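Local coordinates for Ets DNA-binding protein pokkuri (Drosophila melanogaster, PDB 1SV0), which acts as an Ets-family transcriptional repressor that restrains photoreceptor development in opposition to Ras signalling, its SAM (Pointed) domain being the part present in this chain, at residues P7-L12 against M71-S76; D17-L22 against L38-G43; L49-F54 against L65-Q70. The protein carries 1 engineered substitution. One frame throughout, in Å; residues are numbered along the deposited sequence.

Contact 1. Residues P7-L12 against M71-S76; sequences PSDPRL and MLIIES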
# COMPACT_ATOMS: atom_id res chain seq x y z
N PRO A 7 -9.95 -17.61 -8.33
CA PRO A 7 -9.04 -18.75 -8.37
C PRO A 7 -7.69 -18.37 -7.75
O PRO A 7 -7.30 -17.20 -7.79
CB PRO A 7 -8.94 -19.08 -9.86
CG PRO A 7 -9.23 -17.80 -10.52
CD PRO A 7 -10.35 -17.21 -9.69
N SER A 8 -7.01 -19.35 -7.17
CA SER A 8 -5.73 -19.13 -6.51
C SER A 8 -4.65 -18.51 -7.38
O SER A 8 -3.92 -17.62 -6.94
CB SER A 8 -5.21 -20.46 -5.95
OG SER A 8 -4.92 -21.37 -6.99
N ASP A 9 -4.55 -18.97 -8.62
CA ASP A 9 -3.54 -18.44 -9.53
C ASP A 9 -4.12 -17.26 -10.31
O ASP A 9 -4.93 -17.45 -11.22
CB ASP A 9 -3.07 -19.53 -10.49
CG ASP A 9 -2.01 -19.04 -11.45
OD1 ASP A 9 -1.05 -18.40 -10.99
OD2 ASP A 9 -2.13 -19.31 -12.66
N PRO A 10 -3.69 -16.03 -9.98
CA PRO A 10 -4.16 -14.81 -10.64
C PRO A 10 -4.06 -14.86 -12.16
O PRO A 10 -4.86 -14.25 -12.87
CB PRO A 10 -3.25 -13.73 -10.05
CG PRO A 10 -2.89 -14.27 -8.70
CD PRO A 10 -2.65 -15.72 -8.98
N ARG A 11 -3.06 -15.58 -12.66
CA ARG A 11 -2.87 -15.69 -14.10
C ARG A 11 -4.07 -16.32 -14.79
O ARG A 11 -4.21 -16.25 -16.01
CB ARG A 11 -1.61 -16.51 -14.40
CG ARG A 11 -0.32 -15.76 -14.10
CD ARG A 11 0.89 -16.67 -14.26
NE ARG A 11 1.10 -17.52 -13.10
CZ ARG A 11 1.22 -18.84 -13.15
NH1 ARG A 11 1.14 -19.47 -14.31
NH2 ARG A 11 1.44 -19.53 -12.03
N LEU A 12 -4.96 -16.93 -14.01
CA LEU A 12 -6.15 -17.57 -14.57
C LEU A 12 -7.41 -16.72 -14.38
O LEU A 12 -8.50 -17.13 -14.75
CB LEU A 12 -6.36 -18.94 -13.93
CG LEU A 12 -5.18 -19.91 -14.04
CD1 LEU A 12 -5.55 -21.24 -13.40
CD2 LEU A 12 -4.80 -20.12 -15.50
N MET A 71 3.01 -11.46 -5.27
CA MET A 71 3.00 -12.35 -4.11
C MET A 71 1.92 -13.42 -4.21
O MET A 71 2.15 -14.56 -3.82
CB MET A 71 2.83 -11.56 -2.82
CG MET A 71 4.07 -10.78 -2.45
SD MET A 71 5.51 -11.86 -2.52
CE MET A 71 5.41 -12.69 -0.91
N LEU A 72 0.75 -13.05 -4.73
CA LEU A 72 -0.34 -13.99 -4.88
C LEU A 72 0.06 -15.10 -5.85
O LEU A 72 -0.34 -16.26 -5.68
CB LEU A 72 -1.60 -13.28 -5.40
CG LEU A 72 -2.51 -12.60 -4.35
CD1 LEU A 72 -1.68 -11.90 -3.30
CD2 LEU A 72 -3.44 -11.62 -5.05
N ILE A 73 0.85 -14.75 -6.86
CA ILE A 73 1.31 -15.74 -7.84
C ILE A 73 2.28 -16.69 -7.15
O ILE A 73 2.11 -17.90 -7.21
CB ILE A 73 2.00 -15.07 -9.03
CG1 ILE A 73 1.05 -14.07 -9.69
CG2 ILE A 73 2.43 -16.13 -10.04
CD1 ILE A 73 1.66 -13.28 -10.83
N ILE A 74 3.29 -16.13 -6.49
CA ILE A 74 4.28 -16.93 -5.77
C ILE A 74 3.48 -17.92 -4.92
O ILE A 74 3.72 -19.12 -4.95
CB ILE A 74 5.13 -16.07 -4.80
CG1 ILE A 74 5.80 -14.92 -5.56
CG2 ILE A 74 6.15 -16.93 -4.10
CD1 ILE A 74 6.78 -15.35 -6.61
N GLU A 75 2.52 -17.38 -4.17
CA GLU A 75 1.67 -18.15 -3.28
C GLU A 75 0.87 -19.26 -3.94
O GLU A 75 0.75 -20.34 -3.38
CB GLU A 75 0.71 -17.22 -2.54
CG GLU A 75 0.93 -17.20 -1.05
CD GLU A 75 2.40 -17.09 -0.70
OE1 GLU A 75 3.05 -16.13 -1.15
OE2 GLU A 75 2.91 -17.98 0.03
N SER A 76 0.33 -19.00 -5.13
CA SER A 76 -0.46 -20.01 -5.82
C SER A 76 0.35 -21.30 -5.96
O SER A 76 -0.21 -22.38 -6.14
CB SER A 76 -0.89 -19.51 -7.20
OG SER A 76 0.22 -19.43 -8.09

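Contact 2. Residues D17-L22 against L38-G43; sequences DVLVFL and LFQMNG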
# COMPACT_ATOMS: atom_id res chain seq x y z
N ASP A 17 -12.83 -11.10 -12.57
CA ASP A 17 -12.07 -11.52 -11.39
C ASP A 17 -11.07 -10.41 -11.10
O ASP A 17 -10.85 -10.04 -9.95
CB ASP A 17 -11.28 -12.82 -11.63
CG ASP A 17 -12.17 -14.05 -11.76
OD1 ASP A 17 -13.20 -14.13 -11.07
OD2 ASP A 17 -11.81 -14.96 -12.56
N VAL A 18 -10.45 -9.90 -12.16
CA VAL A 18 -9.47 -8.83 -12.04
C VAL A 18 -10.09 -7.59 -11.39
O VAL A 18 -9.46 -6.95 -10.55
CB VAL A 18 -8.88 -8.46 -13.44
CG1 VAL A 18 -8.15 -7.12 -13.38
CG2 VAL A 18 -7.90 -9.54 -13.89
N LEU A 19 -11.32 -7.26 -11.76
CA LEU A 19 -11.96 -6.09 -11.19
C LEU A 19 -12.28 -6.29 -9.71
O LEU A 19 -12.14 -5.36 -8.92
CB LEU A 19 -13.24 -5.73 -11.95
CG LEU A 19 -13.04 -5.37 -13.43
CD1 LEU A 19 -14.39 -4.99 -14.04
CD2 LEU A 19 -12.07 -4.21 -13.58
N VAL A 20 -12.72 -7.49 -9.35
CA VAL A 20 -13.04 -7.81 -7.96
C VAL A 20 -11.79 -7.62 -7.12
O VAL A 20 -11.83 -6.98 -6.07
CB VAL A 20 -13.53 -9.27 -7.82
CG1 VAL A 20 -13.47 -9.72 -6.37
CG2 VAL A 20 -14.96 -9.38 -8.34
N PHE A 21 -10.68 -8.16 -7.60
CA PHE A 21 -9.40 -8.04 -6.91
C PHE A 21 -9.04 -6.58 -6.68
O PHE A 21 -8.67 -6.19 -5.57
CB PHE A 21 -8.29 -8.69 -7.74
CG PHE A 21 -6.92 -8.37 -7.23
CD1 PHE A 21 -6.47 -8.89 -6.03
CD2 PHE A 21 -6.07 -7.54 -7.96
CE1 PHE A 21 -5.20 -8.59 -5.54
CE2 PHE A 21 -4.79 -7.23 -7.48
CZ PHE A 21 -4.36 -7.76 -6.27
N LEU A 22 -9.13 -5.76 -7.73
CA LEU A 22 -8.80 -4.35 -7.59
C LEU A 22 -9.73 -3.62 -6.62
O LEU A 22 -9.26 -2.85 -5.78
CB LEU A 22 -8.80 -3.68 -8.96
CG LEU A 22 -7.69 -4.25 -9.85
CD1 LEU A 22 -7.92 -3.82 -11.31
CD2 LEU A 22 -6.33 -3.80 -9.34
N LEU A 38 -8.67 1.64 -16.98
CA LEU A 38 -7.27 1.28 -17.21
C LEU A 38 -6.97 -0.18 -16.89
O LEU A 38 -5.87 -0.67 -17.17
CB LEU A 38 -6.36 2.18 -16.38
CG LEU A 38 -6.57 3.69 -16.50
CD1 LEU A 38 -5.64 4.43 -15.54
CD2 LEU A 38 -6.32 4.13 -17.93
N PHE A 39 -7.93 -0.89 -16.29
CA PHE A 39 -7.72 -2.28 -15.93
C PHE A 39 -8.70 -3.28 -16.54
O PHE A 39 -9.04 -4.29 -15.92
CB PHE A 39 -7.74 -2.44 -14.40
CG PHE A 39 -6.60 -1.75 -13.70
CD1 PHE A 39 -6.73 -0.44 -13.25
CD2 PHE A 39 -5.38 -2.40 -13.51
CE1 PHE A 39 -5.67 0.22 -12.61
CE2 PHE A 39 -4.32 -1.76 -12.88
CZ PHE A 39 -4.46 -0.44 -12.43
N GLN A 40 -9.17 -3.00 -17.76
CA GLN A 40 -10.10 -3.92 -18.41
C GLN A 40 -9.27 -4.98 -19.11
O GLN A 40 -9.02 -4.90 -20.32
CB GLN A 40 -10.96 -3.17 -19.43
CG GLN A 40 -11.87 -2.12 -18.80
CD GLN A 40 -12.79 -2.69 -17.75
OE1 GLN A 40 -13.49 -3.68 -17.99
NE2 GLN A 40 -12.81 -2.07 -16.58
N MET A 41 -8.85 -5.99 -18.35
CA MET A 41 -8.02 -7.06 -18.89
C MET A 41 -8.14 -8.31 -18.01
O MET A 41 -8.54 -8.22 -16.85
CB MET A 41 -6.56 -6.61 -18.93
CG MET A 41 -6.00 -6.28 -17.54
SD MET A 41 -4.34 -5.62 -17.54
CE MET A 41 -4.64 -3.99 -18.15
N ASN A 42 -7.78 -9.47 -18.57
CA ASN A 42 -7.85 -10.70 -17.80
C ASN A 42 -6.62 -10.86 -16.90
O ASN A 42 -5.69 -10.05 -16.94
CB ASN A 42 -7.95 -11.90 -18.75
CG ASN A 42 -6.81 -11.98 -19.73
OD1 ASN A 42 -5.69 -11.56 -19.44
ND2 ASN A 42 -7.08 -12.53 -20.91
N GLY A 43 -6.63 -11.90 -16.08
CA GLY A 43 -5.52 -12.14 -15.17
C GLY A 43 -4.17 -12.31 -15.85
O GLY A 43 -3.14 -11.83 -15.36

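Contact 3. Residues L49-F54 against L65-Q70; sequences LTRADF and LHNVLQ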
# COMPACT_ATOMS: atom_id res chain seq x y z
N LEU A 49 1.88 -6.87 -16.26
CA LEU A 49 2.16 -5.45 -16.08
C LEU A 49 3.40 -5.28 -15.22
O LEU A 49 3.54 -5.93 -14.19
CB LEU A 49 0.98 -4.73 -15.41
CG LEU A 49 -0.31 -4.59 -16.21
CD1 LEU A 49 -1.31 -3.75 -15.42
CD2 LEU A 49 -0.01 -3.93 -17.56
N THR A 50 4.30 -4.41 -15.67
CA THR A 50 5.53 -4.13 -14.94
C THR A 50 5.18 -3.20 -13.80
O THR A 50 4.09 -2.63 -13.77
CB THR A 50 6.56 -3.40 -15.83
OG1 THR A 50 6.07 -2.09 -16.15
CG2 THR A 50 6.79 -4.17 -17.12
N ARG A 51 6.10 -3.03 -12.86
CA ARG A 51 5.84 -2.16 -11.73
C ARG A 51 5.54 -0.75 -12.23
O ARG A 51 4.69 -0.06 -11.68
CB ARG A 51 7.04 -2.13 -10.78
CG ARG A 51 6.77 -1.39 -9.48
CD ARG A 51 8.05 -1.25 -8.67
NE ARG A 51 8.79 -2.51 -8.61
CZ ARG A 51 8.31 -3.64 -8.11
NH1 ARG A 51 7.08 -3.68 -7.60
NH2 ARG A 51 9.06 -4.74 -8.11
N ALA A 52 6.26 -0.32 -13.27
CA ALA A 52 6.06 1.01 -13.84
C ALA A 52 4.68 1.11 -14.49
O ALA A 52 4.05 2.17 -14.47
CB ALA A 52 7.15 1.31 -14.87
N ASP A 53 4.21 0.01 -15.08
CA ASP A 53 2.89 -0.01 -15.71
C ASP A 53 1.84 0.28 -14.64
O ASP A 53 0.95 1.12 -14.83
CB ASP A 53 2.58 -1.39 -16.32
CG ASP A 53 3.14 -1.55 -17.72
OD1 ASP A 53 3.05 -0.58 -18.50
OD2 ASP A 53 3.64 -2.65 -18.04
N PHE A 54 1.94 -0.43 -13.52
CA PHE A 54 1.00 -0.23 -12.42
C PHE A 54 1.11 1.19 -11.91
O PHE A 54 0.10 1.83 -11.62
CB PHE A 54 1.31 -1.20 -11.27
CG PHE A 54 0.46 -2.43 -11.27
CD1 PHE A 54 0.94 -3.62 -11.80
CD2 PHE A 54 -0.83 -2.40 -10.73
CE1 PHE A 54 0.16 -4.77 -11.79
CE2 PHE A 54 -1.62 -3.55 -10.71
CZ PHE A 54 -1.12 -4.74 -11.24
N LEU A 65 0.29 -2.50 -5.20
CA LEU A 65 -0.62 -3.42 -5.90
C LEU A 65 0.16 -4.46 -6.68
O LEU A 65 -0.17 -5.65 -6.66
CB LEU A 65 -1.53 -2.65 -6.86
CG LEU A 65 -2.52 -1.67 -6.24
CD1 LEU A 65 -3.30 -0.97 -7.34
CD2 LEU A 65 -3.46 -2.43 -5.29
N HIS A 66 1.18 -4.01 -7.40
CA HIS A 66 2.00 -4.92 -8.19
C HIS A 66 2.62 -5.98 -7.29
O HIS A 66 2.54 -7.17 -7.58
CB HIS A 66 3.10 -4.13 -8.91
CG HIS A 66 4.08 -4.99 -9.65
ND1 HIS A 66 5.27 -5.40 -9.11
CD2 HIS A 66 4.04 -5.49 -10.91
CE1 HIS A 66 5.93 -6.12 -10.00
NE2 HIS A 66 5.21 -6.19 -11.10
N ASN A 67 3.23 -5.55 -6.20
CA ASN A 67 3.86 -6.50 -5.30
C ASN A 67 2.86 -7.48 -4.71
O ASN A 67 3.16 -8.67 -4.59
CB ASN A 67 4.63 -5.77 -4.20
CG ASN A 67 5.85 -5.07 -4.74
OD1 ASN A 67 6.48 -5.56 -5.68
ND2 ASN A 67 6.20 -3.93 -4.16
N VAL A 68 1.68 -7.00 -4.36
CA VAL A 68 0.67 -7.90 -3.81
C VAL A 68 0.33 -8.96 -4.84
O VAL A 68 0.27 -10.15 -4.53
CB VAL A 68 -0.62 -7.15 -3.43
CG1 VAL A 68 -1.72 -8.15 -3.11
CG2 VAL A 68 -0.36 -6.26 -2.23
N LEU A 69 0.10 -8.52 -6.08
CA LEU A 69 -0.24 -9.45 -7.15
C LEU A 69 0.88 -10.48 -7.34
O LEU A 69 0.62 -11.67 -7.39
CB LEU A 69 -0.49 -8.68 -8.45
CG LEU A 69 -0.87 -9.49 -9.69
CD1 LEU A 69 -2.11 -10.33 -9.38
CD2 LEU A 69 -1.14 -8.54 -10.88
N GLN A 70 2.12 -10.00 -7.45
CA GLN A 70 3.26 -10.90 -7.63
C GLN A 70 3.28 -11.92 -6.49
O GLN A 70 3.54 -13.11 -6.70
CB GLN A 70 4.57 -10.11 -7.62
CG GLN A 70 5.12 -9.64 -8.98
CD GLN A 70 4.15 -9.74 -10.14
OE1 GLN A 70 4.15 -10.73 -10.88
NE2 GLN A 70 3.31 -8.73 -10.31
O HOH W 1 5.94 -7.35 -13.76

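Contact 1. Residues P7-L12 against M71-S76
Pro-10 meets Leu-72 and Ile-73 in the apolar half of this contact, where the N-terminal arm of the SAM domain lies on its last helix. Pro-10 CG approaches Leu-72 CB to 3.7 Å, those side chains crossing at about a right angle, and Ile-73 CG1 to 4.1 Å. The other branch of Ile-73, CG2, sits at the guanidinium edge of Arg-11, 3.6 Å from NE.

No hydrogen bond or salt bridge crosses; the polar bonds stay within each segment. Arg-11 NH2 forms a 2.9 Å salt bridge with Asp-9 OD1, and Asp-9 OD2 lies over the centre of the guanidinium plane; a bend at chi3 (-81°) folds the arginine head back there. Ser-76 OG is 3.3 Å from Asp-9 OD1 without a hydrogen bond, and donates instead to Ile-73 O at 2.6 Å, in the carbonyl plane and on a lone pair of that oxygen. Ser-76 CB rests 3.6 Å from Ser-8 O. A glycine in place of Ser-76 would probably leave Ile-73 O without its hydroxyl donor and open a gap beside Asp-9.

Cys-47, in a loop, touches Pro-10, Arg-11 and Ile-73, while Leu-72 reaches Trp-13 and, on helix 15-28, Phe-21.

Contact 2. Residues D17-L22 against L38-G43
The backbones come nearest where Val-18 CA lies 6.0 Å from Gly-43 CA, and they diverge to 7.4 Å between Leu-19 CA and Phe-39 CA, so the loop 38-43 slants across one flank of helix 15-28 toward the start of helix 43-46. Val-18 carries the close end. Its CG2 methyl presses on main chain, 3.3 Å from Met-41 O and 3.5 Å from Gly-43 N, while CG1 lies beside both Met-41 O and Phe-39 O. With CG1 anti to the backbone N (chi1 165°), both methyls face the loop.

One turn further on, Leu-22 reaches Phe-39 with a single methyl: CD1 comes to 3.4 Å from Phe-39 CB and is as near to CG, meeting the root of the aromatic ring obliquely, with the two side chains at about a right angle. On the more exposed flank, Leu-19 CD2 lies 3.8 Å from Phe-39 O and touches the amide end of Gln-40. That amide is committed to another partner, since NE2 donates to Phe-36 O; the chain bend at chi2 (-57°) brings it round beside the leucine although its CB points away.

Gln-40 is the centre of an inverse gamma turn, with a weak bond of 3.0 Å from Met-41 N to Phe-39 O. Asn-42 then serves as N-cap of helix 43-46, its OD1 accepting from Arg-45 N.

No hydrogen bond joins the two segments. The chemistry is that of methyl groups laid against peptide groups and one aromatic side chain, with Val-18, Leu-22 and Phe-39 all buried, consistent with close fit and burial, rather than hydrogen bonds, holding this part of the SAM core, while Gln-40 NE2 and Asn-42 OD1 find their partners outside the two segments.

Contact 3. Residues L49-F54 against L65-Q70
His-66 of helix 62-77 fits into the junction formed by the start of helix 51-57, between Arg-51 and Phe-54, at the helix start that a capping box of Thr-50 and Asp-53 closes off. In that box Asp-53 N donates to Thr-50 OG1 at 3.0 Å, and Thr-50 N returns a nearly straight bond (168°) to Asp-53 OD2.

The His-66 ring, carried across the junction by a CG anti to its backbone N (chi1 175°), has Arg-51 over one face: Arg-51 CB stands 4.2 Å from the ring centroid in a CH-pi contact, close to the ring normal. Over the opposite face, toward the rim, lies Gln-70 NE2, which donates to His-66 O. In the ring plane, water 1 bridges the segments, giving a proton to Leu-49 O at 2.8 Å and standing 3.0 Å from His-66 NE2.

This is the packing of two successive helices of the SAM (Pointed) fold, the short helix 51-57 against the long C-terminal one. Phe-54 supplies its apolar part: His-66 CA lies over one ring face, Phe-54 CD1 meets His-66 CB at 3.6 Å, and at the ring edge Phe-54 CZ approaches Leu-69 CD2 to 3.8 Å.

The outer side is polar. Bent at chi3, Arg-51 donates a hydrogen bond from NH1 to Asn-67 OD1 at 2.8 Å (146°), the only direct one between the segments, from above the carbonyl plane. The same NH1 crowds His-66 ND1 at an angle too poor for a hydrogen bond; this positive charge would probably disfavour a second proton on the imidazole. Asn-67 also packs on Met-56 of the partner chain, modulator of the activity of Ets, beside Val-68, which touches Leu-51 of that chain.

How the contacts relate
From the N terminus, the arm 7-12 opens the longest loop, which contact 1 closes only when the chain returns as 71-76 on helix 62-77. Contacts 2 and 3 both nest inside it, in series: contact 2 ties helix 15-28 to the loop 38-43 and closes before contact 3 joins the start of helix 51-57 to helix 62-77. None of them cross. Contacts 1 and 3 share helix 62-77 and meet where Pro-10 CB lies 3.6 Å from Leu-69 CD1. Phe-21 links contact 2 to that helix through Leu-72 and Val-68, and Phe-39 touches Phe-54, so the three contacts join up through side-chain packing, with contact 1 at the surface end.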